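Local coordinates for uncharacterized conserved protein (Idiomarina loihiensis, PDB 2QSD) that is of unknown function but belongs to the DUF1543 family, folding into small antiparallel beta-sheets and two helices and assembling here as two chains, at residues Ser59-His64 and Glu164-Val169; Leu86-Phe91 and Phe105-Ala110. One frame throughout, in Å; residues are numbered along the deposited sequence.

Contact 1: Ser59-His64 and Glu164-Val169; sequences SFVHLH and EQQPLV
The side-chain amide of Gln-166 lies flat over the imidazole of His-64, the two planes only 12° apart, with OE1 above the centre of the ring. His-64 turns its ring to this spot by setting CG between the backbone N and the carbonyl carbon (chi1 48°), whereas Gln-166 reaches across as an extended chain. The amide is gripped at both ends by backbone. Its NE2 donates to His-62 O at 2.7 Å, the acceptor lying almost in the amide plane, and its OE1 takes the backbone N-H of His-64 on a lone pair, with N and OE1 2.8 Å apart. OE1 also accepts the N-H of His-65. Although ND1 of His-64 comes within 3.2 Å of Gln-166 OE1, the angle is too poor for a bond, and this approach belongs to the stacking. Beside the polar pair, Leu-63 CD2 meets Leu-168 CD1 at 4.0 Å, the two side chains crossing obliquely. Further along, Val-61 CG2 sits 3.4 Å from Val-169 O, on the residue that ends the inverse gamma turn centred on Leu-168. The backbones run nearly antiparallel, yet their nearest CA atoms, Val-61 with Val-169, are 6.8 Å apart, so a side chain bridges where strands would pair directly. Asp-171, farther along the same loop, accepts the N-H of His-62 through OD2. An alanine in place of Gln-166 would probably leave His-62 O and the N-H of His-64 without these mates and strip the amide cover from the imidazole. Because the glutamine offers a donor to a carbonyl and an acceptor to two N-H groups, its amide orientation is fixed: a flip would set NH2 against N-H and oxygen against oxygen, and the loop is thereby tied to the chain around His-62 and His-64.

Contact 2: Leu86-Phe91 and Phe105-Ala110; sequences LYFVNF and FTVVVA
Phe-88 and Val-107 face each other as a non-hydrogen-bonded pair in an antiparallel beta ladder, with hydrogen-bonded pairs on both sides: Tyr-87 with Val-108 and Val-89 with Thr-106. Strand 85-90 is the middle strand of a three-stranded antiparallel sheet, with 105-110 along one side and 145-148 along the other. From its CB, the Phe-88 side chain sets CG anti to the backbone N (chi1 171°), which carries the ring along the sheet surface toward Phe-105. CD1 comes first, 4.0 Å from Val-107 CG2, which sits at the ring edge, and 3.7 Å from Thr-106 O. Next, CE1 presses on Phe-105, approaching its CD2 to 3.4 Å. The tip, CZ, lies 4.1 Å from Phe-105 CG. The two rings meet obliquely, their planes inclined at 54°, while Phe-31 meets the Phe-88 ring edge-to-face and Ile-24 of the second subunit packs on it. On this same face Leu-86 sends CD1 between two valines, 3.8 Å from Val-107 CG1 and a little farther from Val-109 CG2. Here strands 65-66 and 155-161 cover the sheet, touching Leu-86 and Val-109. Also on this face, Asn-90 OD1 accepts a hydrogen bond from the backbone N of Glu-25 of the second subunit. The opposite face, bearing Tyr-87, Val-89, Thr-106 and Val-108, meets helix 113-122 through Tyr-87 and Val-89, and Thr-106 OG1 is hydrogen-bonded to Gln-123 OE1. Four backbone bonds join the strands; the straightest runs from Val-89 N to Thr-106 O, 177° at the hydrogen. Between the pairs, Val-107 CA adds a C-H...O contact to Tyr-87 O. At the far end of the ladder, Ala-110 O lies in the plane of the Tyr-87 ring, at its edge, 3.3 Å from CE1.

From the N terminus, the chain runs through strands 9-17 and 26-34 and helix 41-47 before strand 56-62 brings it to the first half of contact 1. It next passes through 65-66 and 69-74 to 86-91; a loop, partly unmodelled, returns it to 105-110, so contact 2 closes a short local loop. After helix 113-122 and strands 145-148 and 155-161, segment 164-169 completes contact 1. Contact 2 is thus nested wholly within the far longer loop of contact 1. Their centres are 13 Å apart, and Leu-168 joins them: its CD2 packs 3.8 Å from Val-107 N, setting the loop of contact 1 against an outer strand of the three-stranded sheet.

Contact 1: Ser59-His64 and Glu164-Val169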
ATOM      1  N   SER A  59     -10.217   0.143  -7.829  1.00 47.30           N
ATOM      2  CA  SER A  59     -11.487  -0.563  -7.715  1.00 44.84           C
ATOM      3  C   SER A  59     -12.466   0.244  -6.878  1.00 47.18           C
ATOM      4  O   SER A  59     -12.071   1.153  -6.151  1.00 50.77           O
ATOM      5  CB  SER A  59     -11.312  -1.967  -7.131  1.00 41.44           C
ATOM      6  OG  SER A  59     -10.860  -1.922  -5.795  1.00 43.54           O
ATOM      7  N   PHE A  60     -13.745  -0.086  -7.007  1.00 45.16           N
ATOM      8  CA  PHE A  60     -14.784   0.491  -6.173  1.00 41.11           C
ATOM      9  C   PHE A  60     -15.988  -0.432  -6.051  1.00 40.88           C
ATOM     10  O   PHE A  60     -16.182  -1.336  -6.870  1.00 42.45           O
ATOM     11  CB  PHE A  60     -15.220   1.873  -6.683  1.00 39.19           C
ATOM     12  CG  PHE A  60     -15.982   1.845  -7.980  1.00 43.89           C
ATOM     13  CD1 PHE A  60     -15.322   2.022  -9.188  1.00 45.78           C
ATOM     14  CD2 PHE A  60     -17.365   1.673  -7.993  1.00 42.36           C
ATOM     15  CE1 PHE A  60     -16.016   2.008 -10.390  1.00 55.78           C
ATOM     16  CE2 PHE A  60     -18.069   1.649  -9.190  1.00 52.76           C
ATOM     17  CZ  PHE A  60     -17.395   1.820 -10.391  1.00 51.43           C
ATOM     18  N   VAL A  61     -16.803  -0.176  -5.034  1.00 39.27           N
ATOM     19  CA  VAL A  61     -18.096  -0.824  -4.883  1.00 33.94           C
ATOM     20  C   VAL A  61     -19.116   0.167  -4.340  1.00 32.02           C
ATOM     21  O   VAL A  61     -18.816   0.960  -3.448  1.00 37.17           O
ATOM     22  CB  VAL A  61     -18.003  -2.114  -4.012  1.00 43.22           C
ATOM     23  CG1 VAL A  61     -17.336  -1.838  -2.655  1.00 37.38           C
ATOM     24  CG2 VAL A  61     -19.370  -2.780  -3.845  1.00 39.93           C
ATOM     25  N   HIS A  62     -20.307   0.155  -4.931  1.00 45.39           N
ATOM     26  CA  HIS A  62     -21.463   0.854  -4.387  1.00 39.74           C
ATOM     27  C   HIS A  62     -21.949   0.015  -3.222  1.00 39.89           C
ATOM     28  O   HIS A  62     -22.378  -1.125  -3.411  1.00 40.69           O
ATOM     29  CB  HIS A  62     -22.543   1.001  -5.470  1.00 39.75           C
ATOM     30  CG  HIS A  62     -23.878   1.460  -4.963  1.00 50.43           C
ATOM     31  ND1 HIS A  62     -25.062   1.092  -5.568  1.00 49.25           N
ATOM     32  CD2 HIS A  62     -24.222   2.255  -3.921  1.00 48.67           C
ATOM     33  CE1 HIS A  62     -26.074   1.642  -4.922  1.00 41.13           C
ATOM     34  NE2 HIS A  62     -25.591   2.348  -3.916  1.00 42.76           N
ATOM     35  N   LEU A  63     -21.858   0.580  -2.023  1.00 38.76           N
ATOM     36  CA  LEU A  63     -22.212  -0.124  -0.790  1.00 44.20           C
ATOM     37  C   LEU A  63     -23.636   0.243  -0.376  1.00 40.82           C
ATOM     38  O   LEU A  63     -23.891   1.391  -0.014  1.00 39.31           O
ATOM     39  CB  LEU A  63     -21.248   0.294   0.322  1.00 42.61           C
ATOM     40  CG  LEU A  63     -20.382  -0.716   1.073  1.00 50.24           C
ATOM     41  CD1 LEU A  63     -20.038  -0.143   2.440  1.00 46.15           C
ATOM     42  CD2 LEU A  63     -21.017  -2.098   1.209  1.00 43.40           C
ATOM     43  N   HIS A  64     -24.560  -0.717  -0.431  1.00 42.80           N
ATOM     44  CA  HIS A  64     -25.964  -0.450  -0.072  1.00 37.21           C
ATOM     45  C   HIS A  64     -26.493  -1.301   1.082  1.00 44.24           C
ATOM     46  O   HIS A  64     -27.464  -0.920   1.752  1.00 41.81           O
ATOM     47  CB  HIS A  64     -26.895  -0.553  -1.289  1.00 35.52           C
ATOM     48  CG  HIS A  64     -26.687  -1.783  -2.118  1.00 43.93           C
ATOM     49  ND1 HIS A  64     -27.098  -3.035  -1.715  1.00 47.29           N
ATOM     50  CD2 HIS A  64     -26.121  -1.949  -3.338  1.00 44.00           C
ATOM     51  CE1 HIS A  64     -26.783  -3.922  -2.642  1.00 37.33           C
ATOM     52  NE2 HIS A  64     -26.187  -3.288  -3.636  1.00 45.64           N
ATOM     53  N   GLU A 164     -31.385  -8.064   3.693  1.00 43.86           N
ATOM     54  CA  GLU A 164     -30.643  -8.199   2.438  1.00 48.76           C
ATOM     55  C   GLU A 164     -29.137  -8.264   2.671  1.00 51.03           C
ATOM     56  O   GLU A 164     -28.588  -7.559   3.523  1.00 46.03           O
ATOM     57  CB  GLU A 164     -30.953  -7.050   1.485  1.00 49.07           C
ATOM     58  CG  GLU A 164     -32.139  -7.260   0.567  1.00 69.85           C
ATOM     59  CD  GLU A 164     -32.175  -6.240  -0.566  1.00 81.82           C
ATOM     60  OE1 GLU A 164     -31.163  -6.111  -1.299  1.00 70.22           O
ATOM     61  OE2 GLU A 164     -33.218  -5.567  -0.720  1.00 82.10           O
ATOM     62  N   GLN A 165     -28.482  -9.124   1.905  1.00 53.16           N
ATOM     63  CA  GLN A 165     -27.035  -9.261   1.964  1.00 56.56           C
ATOM     64  C   GLN A 165     -26.411  -8.663   0.703  1.00 54.43           C
ATOM     65  O   GLN A 165     -27.082  -8.505  -0.325  1.00 51.34           O
ATOM     66  CB  GLN A 165     -26.633 -10.732   2.123  1.00 59.97           C
ATOM     67  CG  GLN A 165     -27.107 -11.400   3.417  1.00 62.15           C
ATOM     68  CD  GLN A 165     -26.380 -10.904   4.661  1.00 78.59           C
ATOM     69  OE1 GLN A 165     -27.006 -10.434   5.607  1.00 86.31           O
ATOM     70  NE2 GLN A 165     -25.058 -11.017   4.668  1.00 82.57           N
ATOM     71  N   GLN A 166     -25.136  -8.299   0.805  1.00 48.22           N
ATOM     72  CA  GLN A 166     -24.375  -7.811  -0.334  1.00 45.99           C
ATOM     73  C   GLN A 166     -22.922  -8.259  -0.170  1.00 52.15           C
ATOM     74  O   GLN A 166     -22.294  -7.955   0.847  1.00 49.42           O
ATOM     75  CB  GLN A 166     -24.465  -6.287  -0.447  1.00 39.84           C
ATOM     76  CG  GLN A 166     -23.553  -5.700  -1.523  1.00 40.12           C
ATOM     77  CD  GLN A 166     -23.509  -4.174  -1.563  1.00 46.03           C
ATOM     78  OE1 GLN A 166     -24.096  -3.483  -0.728  1.00 44.73           O
ATOM     79  NE2 GLN A 166     -22.801  -3.645  -2.550  1.00 48.67           N
ATOM     80  N   PRO A 167     -22.390  -8.992  -1.166  1.00 53.99           N
ATOM     81  CA  PRO A 167     -20.989  -9.412  -1.101  1.00 53.01           C
ATOM     82  C   PRO A 167     -20.046  -8.217  -1.240  1.00 53.62           C
ATOM     83  O   PRO A 167     -20.207  -7.394  -2.144  1.00 50.53           O
ATOM     84  CB  PRO A 167     -20.844 -10.373  -2.283  1.00 51.22           C
ATOM     85  CG  PRO A 167     -21.957 -10.025  -3.219  1.00 51.96           C
ATOM     86  CD  PRO A 167     -23.066  -9.457  -2.394  1.00 55.13           C
ATOM     87  N   LEU A 168     -19.089  -8.112  -0.324  1.00 54.07           N
ATOM     88  CA  LEU A 168     -18.124  -7.023  -0.355  1.00 54.22           C
ATOM     89  C   LEU A 168     -17.029  -7.336  -1.382  1.00 53.47           C
ATOM     90  O   LEU A 168     -15.936  -7.781  -1.035  1.00 58.49           O
ATOM     91  CB  LEU A 168     -17.551  -6.778   1.044  1.00 47.72           C
ATOM     92  CG  LEU A 168     -16.746  -5.496   1.268  1.00 54.16           C
ATOM     93  CD1 LEU A 168     -17.633  -4.265   1.259  1.00 53.99           C
ATOM     94  CD2 LEU A 168     -15.981  -5.586   2.570  1.00 58.07           C
ATOM     95  N   VAL A 169     -17.366  -7.130  -2.655  1.00 47.86           N
ATOM     96  CA  VAL A 169     -16.484  -7.390  -3.794  1.00 45.84           C
ATOM     97  C   VAL A 169     -16.619  -6.202  -4.765  1.00 45.07           C
ATOM     98  O   VAL A 169     -17.633  -5.508  -4.738  1.00 42.57           O
ATOM     99  CB  VAL A 169     -16.809  -8.759  -4.515  1.00 41.74           C
ATOM    100  CG1 VAL A 169     -16.577  -9.956  -3.589  1.00 40.53           C
ATOM    101  CG2 VAL A 169     -18.215  -8.781  -5.102  1.00 39.89           C
TER

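Contact 2: Leu86-Phe91 and Phe105-Ala110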
ATOM      1  N   LEU A  86     -22.107   1.782  11.144  1.00 53.22           N
ATOM      2  CA  LEU A  86     -21.236   1.190  10.150  1.00 49.63           C
ATOM      3  C   LEU A  86     -19.774   1.329  10.583  1.00 51.09           C
ATOM      4  O   LEU A  86     -19.300   2.432  10.879  1.00 46.82           O
ATOM      5  CB  LEU A  86     -21.466   1.900   8.819  1.00 49.51           C
ATOM      6  CG  LEU A  86     -21.267   1.144   7.516  1.00 55.08           C
ATOM      7  CD1 LEU A  86     -22.202  -0.050   7.434  1.00 60.80           C
ATOM      8  CD2 LEU A  86     -21.526   2.099   6.375  1.00 52.54           C
ATOM      9  N   TYR A  87     -19.065   0.208  10.632  1.00 43.91           N
ATOM     10  CA  TYR A  87     -17.660   0.223  10.985  1.00 47.03           C
ATOM     11  C   TYR A  87     -16.815  -0.429   9.908  1.00 51.64           C
ATOM     12  O   TYR A  87     -17.126  -1.519   9.427  1.00 49.17           O
ATOM     13  CB  TYR A  87     -17.411  -0.469  12.324  1.00 56.28           C
ATOM     14  CG  TYR A  87     -17.834   0.331  13.537  1.00 67.97           C
ATOM     15  CD1 TYR A  87     -19.081   0.125  14.131  1.00 67.36           C
ATOM     16  CD2 TYR A  87     -16.984   1.286  14.103  1.00 69.76           C
ATOM     17  CE1 TYR A  87     -19.478   0.855  15.250  1.00 68.86           C
ATOM     18  CE2 TYR A  87     -17.374   2.021  15.225  1.00 73.63           C
ATOM     19  CZ  TYR A  87     -18.622   1.797  15.794  1.00 71.26           C
ATOM     20  OH  TYR A  87     -19.020   2.515  16.901  1.00 70.78           O
ATOM     21  N   PHE A  88     -15.740   0.264   9.546  1.00 54.47           N
ATOM     22  CA  PHE A  88     -14.744  -0.219   8.606  1.00 54.08           C
ATOM     23  C   PHE A  88     -13.535  -0.717   9.394  1.00 56.58           C
ATOM     24  O   PHE A  88     -12.961   0.034  10.180  1.00 57.77           O
ATOM     25  CB  PHE A  88     -14.346   0.931   7.684  1.00 55.20           C
ATOM     26  CG  PHE A  88     -13.176   0.631   6.801  1.00 57.86           C
ATOM     27  CD1 PHE A  88     -13.304  -0.257   5.736  1.00 52.98           C
ATOM     28  CD2 PHE A  88     -11.948   1.252   7.022  1.00 50.23           C
ATOM     29  CE1 PHE A  88     -12.233  -0.528   4.908  1.00 56.58           C
ATOM     30  CE2 PHE A  88     -10.866   0.984   6.200  1.00 51.55           C
ATOM     31  CZ  PHE A  88     -11.011   0.090   5.137  1.00 63.57           C
ATOM     32  N   VAL A  89     -13.153  -1.974   9.184  1.00 51.91           N
ATOM     33  CA  VAL A  89     -12.077  -2.590   9.961  1.00 57.97           C
ATOM     34  C   VAL A  89     -10.898  -3.000   9.079  1.00 62.83           C
ATOM     35  O   VAL A  89     -11.030  -3.861   8.203  1.00 56.88           O
ATOM     36  CB  VAL A  89     -12.575  -3.818  10.784  1.00 61.36           C
ATOM     37  CG1 VAL A  89     -11.417  -4.491  11.517  1.00 59.01           C
ATOM     38  CG2 VAL A  89     -13.652  -3.408  11.783  1.00 61.38           C
ATOM     39  N   ASN A  90      -9.749  -2.377   9.336  1.00 71.88           N
ATOM     40  CA  ASN A  90      -8.504  -2.655   8.624  1.00 77.74           C
ATOM     41  C   ASN A  90      -7.658  -3.687   9.371  1.00 76.25           C
ATOM     42  O   ASN A  90      -7.278  -3.460  10.521  1.00 78.00           O
ATOM     43  CB  ASN A  90      -7.722  -1.346   8.429  1.00 80.61           C
ATOM     44  CG  ASN A  90      -6.366  -1.552   7.760  1.00 96.14           C
ATOM     45  OD1 ASN A  90      -5.354  -1.022   8.224  1.00 96.65           O
ATOM     46  ND2 ASN A  90      -6.342  -2.315   6.667  1.00 99.67           N
ATOM     47  N   PHE A  91      -7.379  -4.815   8.716  1.00 77.76           N
ATOM     48  CA  PHE A  91      -6.556  -5.885   9.299  1.00 83.98           C
ATOM     49  C   PHE A  91      -5.059  -5.605   9.150  1.00 88.05           C
ATOM     50  O   PHE A  91      -4.611  -5.087   8.122  1.00 86.81           O
ATOM     51  CB  PHE A  91      -6.874  -7.249   8.666  1.00 85.06           C
ATOM     52  CG  PHE A  91      -8.224  -7.813   9.038  1.00 82.64           C
ATOM     53  CD1 PHE A  91      -8.493  -8.228  10.341  1.00 84.77           C
ATOM     54  CD2 PHE A  91      -9.217  -7.964   8.072  1.00 84.35           C
ATOM     55  CE1 PHE A  91      -9.741  -8.761  10.680  1.00 83.56           C
ATOM     56  CE2 PHE A  91     -10.465  -8.498   8.398  1.00 76.32           C
ATOM     57  CZ  PHE A  91     -10.727  -8.896   9.703  1.00 80.58           C
ATOM     58  N   PHE A 105      -9.510  -6.292   4.459  1.00 82.48           N
ATOM     59  CA  PHE A 105     -10.430  -5.508   5.288  1.00 73.48           C
ATOM     60  C   PHE A 105     -11.869  -6.000   5.191  1.00 70.60           C
ATOM     61  O   PHE A 105     -12.191  -6.843   4.349  1.00 70.93           O
ATOM     62  CB  PHE A 105     -10.364  -4.011   4.930  1.00 75.42           C
ATOM     63  CG  PHE A 105     -10.858  -3.684   3.548  1.00 76.52           C
ATOM     64  CD1 PHE A 105      -9.959  -3.533   2.500  1.00 80.62           C
ATOM     65  CD2 PHE A 105     -12.219  -3.512   3.293  1.00 75.66           C
ATOM     66  CE1 PHE A 105     -10.405  -3.228   1.225  1.00 76.21           C
ATOM     67  CE2 PHE A 105     -12.672  -3.211   2.026  1.00 78.78           C
ATOM     68  CZ  PHE A 105     -11.763  -3.060   0.992  1.00 74.82           C
ATOM     69  N   THR A 106     -12.726  -5.443   6.047  1.00 66.24           N
ATOM     70  CA  THR A 106     -14.173  -5.655   5.967  1.00 59.33           C
ATOM     71  C   THR A 106     -14.967  -4.451   6.488  1.00 54.30           C
ATOM     72  O   THR A 106     -14.407  -3.535   7.097  1.00 52.58           O
ATOM     73  CB  THR A 106     -14.622  -6.946   6.703  1.00 60.26           C
ATOM     74  OG1 THR A 106     -15.983  -7.245   6.363  1.00 60.31           O
ATOM     75  CG2 THR A 106     -14.509  -6.789   8.208  1.00 55.11           C
ATOM     76  N   VAL A 107     -16.271  -4.461   6.218  1.00 52.15           N
ATOM     77  CA  VAL A 107     -17.207  -3.513   6.804  1.00 46.95           C
ATOM     78  C   VAL A 107     -18.243  -4.315   7.583  1.00 49.25           C
ATOM     79  O   VAL A 107     -18.768  -5.309   7.080  1.00 56.03           O
ATOM     80  CB  VAL A 107     -17.886  -2.623   5.731  1.00 53.33           C
ATOM     81  CG1 VAL A 107     -18.868  -1.645   6.372  1.00 56.59           C
ATOM     82  CG2 VAL A 107     -16.841  -1.844   4.921  1.00 43.37           C
ATOM     83  N   VAL A 108     -18.503  -3.906   8.823  1.00 47.86           N
ATOM     84  CA  VAL A 108     -19.479  -4.575   9.692  1.00 45.93           C
ATOM     85  C   VAL A 108     -20.410  -3.567  10.363  1.00 50.09           C
ATOM     86  O   VAL A 108     -20.126  -2.365  10.393  1.00 51.40           O
ATOM     87  CB  VAL A 108     -18.811  -5.444  10.811  1.00 47.22           C
ATOM     88  CG1 VAL A 108     -18.052  -6.641  10.230  1.00 45.53           C
ATOM     89  CG2 VAL A 108     -17.916  -4.598  11.728  1.00 40.90           C
ATOM     90  N   VAL A 109     -21.517  -4.067  10.908  1.00 54.06           N
ATOM     91  CA  VAL A 109     -22.450  -3.245  11.676  1.00 54.08           C
ATOM     92  C   VAL A 109     -22.332  -3.600  13.159  1.00 57.90           C
ATOM     93  O   VAL A 109     -22.493  -4.763  13.542  1.00 61.18           O
ATOM     94  CB  VAL A 109     -23.905  -3.418  11.175  1.00 50.61           C
ATOM     95  CG1 VAL A 109     -24.889  -2.707  12.094  1.00 52.36           C
ATOM     96  CG2 VAL A 109     -24.037  -2.892   9.759  1.00 45.92           C
ATOM     97  N   ALA A 110     -22.027  -2.600  13.981  1.00 57.49           N
ATOM     98  CA  ALA A 110     -21.861  -2.813  15.422  1.00 64.82           C
ATOM     99  C   ALA A 110     -22.250  -1.587  16.241  1.00 65.76           C
ATOM    100  O   ALA A 110     -22.435  -0.497  15.689  1.00 62.39           O
ATOM    101  CB  ALA A 110     -20.437  -3.233  15.735  1.00 59.61           C
TER